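Local coordinates for exocyst complex component EXO70 (Saccharomyces cerevisiae, PDB 2B1E), which serves in the exocyst complex, which tethers secretory vesicles to sites of exocytosis, and takes part in assembling that complex, at residues A[142-147]-A[210-215]. Numbering follows the deposited sequence.
Sequences ILVGER and PHVLSQ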
loop_
_atom_site.group_PDB
_atom_site.type_symbol
_atom_site.label_atom_id
_atom_site.label_comp_id
_atom_site.label_asym_id
_atom_site.label_seq_id
_atom_site.Cartn_x
_atom_site.Cartn_y
_atom_site.Cartn_z
ATOM N N ILE A 142 -34.993 -19.564 -10.525
ATOM C CA ILE A 142 -34.328 -20.709 -11.148
ATOM C C ILE A 142 -33.075 -20.224 -11.876
ATOM O O ILE A 142 -31.998 -20.817 -11.741
ATOM C CB ILE A 142 -35.275 -21.438 -12.147
ATOM C CG1 ILE A 142 -36.317 -22.237 -11.371
ATOM C CG2 ILE A 142 -34.475 -22.399 -13.048
ATOM C CD1 ILE A 142 -37.503 -22.687 -12.196
ATOM N N LEU A 143 -33.210 -19.141 -12.642
ATOM C CA LEU A 143 -32.065 -18.581 -13.352
ATOM C C LEU A 143 -30.968 -18.250 -12.342
ATOM O O LEU A 143 -29.838 -18.728 -12.452
ATOM C CB LEU A 143 -32.452 -17.303 -14.099
ATOM C CG LEU A 143 -31.307 -16.513 -14.759
ATOM C CD1 LEU A 143 -30.589 -17.383 -15.785
ATOM C CD2 LEU A 143 -31.861 -15.252 -15.443
ATOM N N VAL A 144 -31.314 -17.431 -11.356
ATOM C CA VAL A 144 -30.369 -17.017 -10.321
ATOM C C VAL A 144 -29.733 -18.209 -9.618
ATOM O O VAL A 144 -28.515 -18.264 -9.454
ATOM C CB VAL A 144 -31.067 -16.139 -9.258
ATOM C CG1 VAL A 144 -30.163 -15.952 -8.048
ATOM C CG2 VAL A 144 -31.431 -14.805 -9.867
ATOM N N GLY A 145 -30.571 -19.153 -9.208
ATOM C CA GLY A 145 -30.087 -20.329 -8.509
ATOM C C GLY A 145 -29.090 -21.143 -9.307
ATOM O O GLY A 145 -28.052 -21.536 -8.783
ATOM N N GLU A 146 -29.395 -21.392 -10.574
ATOM C CA GLU A 146 -28.506 -22.183 -11.415
ATOM C C GLU A 146 -27.179 -21.484 -11.704
ATOM O O GLU A 146 -26.125 -22.116 -11.671
ATOM C CB GLU A 146 -29.196 -22.546 -12.732
ATOM C CG GLU A 146 -30.363 -23.518 -12.589
ATOM C CD GLU A 146 -30.002 -24.767 -11.795
ATOM O OE1 GLU A 146 -29.048 -25.478 -12.178
ATOM O OE2 GLU A 146 -30.680 -25.040 -10.782
ATOM N N ARG A 147 -27.229 -20.188 -11.988
ATOM C CA ARG A 147 -26.020 -19.435 -12.278
ATOM C C ARG A 147 -25.090 -19.315 -11.075
ATOM O O ARG A 147 -23.893 -19.569 -11.190
ATOM C CB ARG A 147 -26.369 -18.037 -12.799
ATOM C CG ARG A 147 -26.954 -18.020 -14.209
ATOM C CD ARG A 147 -25.955 -18.573 -15.216
ATOM N NE ARG A 147 -24.675 -17.875 -15.133
ATOM C CZ ARG A 147 -23.564 -18.266 -15.752
ATOM N NH1 ARG A 147 -23.569 -19.359 -16.508
ATOM N NH2 ARG A 147 -22.448 -17.570 -15.610
ATOM N N PRO A 210 -30.996 -5.114 -12.811
ATOM C CA PRO A 210 -30.040 -4.979 -11.709
ATOM C C PRO A 210 -30.332 -5.914 -10.539
ATOM O O PRO A 210 -29.413 -6.387 -9.879
ATOM C CB PRO A 210 -30.135 -3.493 -11.336
ATOM C CG PRO A 210 -31.488 -3.092 -11.797
ATOM C CD PRO A 210 -31.652 -3.827 -13.101
ATOM N N HIS A 211 -31.607 -6.198 -10.301
ATOM C CA HIS A 211 -31.989 -7.090 -9.212
ATOM C C HIS A 211 -31.472 -8.509 -9.478
ATOM O O HIS A 211 -30.879 -9.138 -8.602
ATOM C CB HIS A 211 -33.512 -7.092 -9.054
ATOM C CG HIS A 211 -34.011 -8.003 -7.974
ATOM N ND1 HIS A 211 -33.586 -7.912 -6.666
ATOM C CD2 HIS A 211 -34.913 -9.011 -8.007
ATOM C CE1 HIS A 211 -34.204 -8.826 -5.939
ATOM N NE2 HIS A 211 -35.017 -9.506 -6.729
ATOM N N VAL A 212 -31.689 -8.996 -10.696
ATOM C CA VAL A 212 -31.247 -10.327 -11.093
ATOM C C VAL A 212 -29.739 -10.440 -10.920
ATOM O O VAL A 212 -29.251 -11.360 -10.266
ATOM C CB VAL A 212 -31.617 -10.624 -12.574
ATOM C CG1 VAL A 212 -31.008 -11.938 -13.021
ATOM C CG2 VAL A 212 -33.131 -10.687 -12.732
ATOM N N LEU A 213 -29.007 -9.497 -11.501
ATOM C CA LEU A 213 -27.552 -9.497 -11.405
ATOM C C LEU A 213 -27.101 -9.451 -9.944
ATOM O O LEU A 213 -26.141 -10.116 -9.567
ATOM C CB LEU A 213 -26.966 -8.308 -12.178
ATOM C CG LEU A 213 -25.437 -8.225 -12.215
ATOM C CD1 LEU A 213 -24.864 -9.455 -12.928
ATOM C CD2 LEU A 213 -25.009 -6.951 -12.930
ATOM N N SER A 214 -27.794 -8.668 -9.122
ATOM C CA SER A 214 -27.448 -8.567 -7.707
ATOM C C SER A 214 -27.565 -9.927 -7.014
ATOM O O SER A 214 -26.642 -10.375 -6.335
ATOM C CB SER A 214 -28.357 -7.555 -7.003
ATOM O OG SER A 214 -28.143 -7.565 -5.597
ATOM N N GLN A 215 -28.700 -10.587 -7.203
ATOM C CA GLN A 215 -28.938 -11.890 -6.596
ATOM C C GLN A 215 -27.909 -12.948 -6.979
ATOM O O GLN A 215 -27.637 -13.868 -6.208
ATOM C CB GLN A 215 -30.338 -12.374 -6.962
ATOM C CG GLN A 215 -31.432 -11.629 -6.222
ATOM C CD GLN A 215 -32.804 -12.116 -6.600
ATOM O OE1 GLN A 215 -33.366 -11.705 -7.617
ATOM N NE2 GLN A 215 -33.349 -13.019 -5.794
#
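Val144 of helix 136-155 presses both of its methyl groups against Gln215 of helix 209-233, and this small apolar meeting illustrates how neighbouring rods of an all-helical protein can pack with no hydrogen bond between the paired segments. CG1 of Val144 comes within 3.7 Å of CB of Gln215, while CG2 of Val144 lies 3.9 Å from the same CB, which therefore sits against both branches of the fork. The two side chains cross at about a right angle, and the local backbones come near enough for the CA atoms of Val144 and Gln215 to stand 6.5 Å apart.

A second, looser apolar patch gathers around Val212. Its chi1 of 173° turns CG1, and not CG2, to the other helix, where it receives CD2 of Leu143 at 4.2 Å and CG2 of Val144 at 4.3 Å. Tyr202 touches both Leu143 and Val212, while Leu94 of helix 66-94 and Val198 of helix 180-201 pack on Leu143 and Val212 respectively, extending the patch into those two helices and the loop that holds Tyr202.

The methyls of Val144 also rest near the carbonyl oxygens of Gln215 and Val212, without a bond; the polar link is made by the amide end of Gln215. Of its side chain, CB makes the contact. The chain beyond CG is extended and carries the amide away from CB; its OE1 accepts a hydrogen bond from NE2 of Gln140, one helical turn before Val144. Within its own helix, Gln215 also lays CG over one face of the His211 ring, 3.9 Å above the plane and offset toward the rim.

The segment axes approach to 9.7 Å and run roughly parallel, with a crossing angle of -32°. Methyl and methylene contacts, no hydrogen bond between the segments and just 167 Å² buried imply a modest hydrophobic join between two helices that are neighbours in space, with helix 180-201 between them in the chain, and the Gln140-Gln215 bond supplies a directional link beside it.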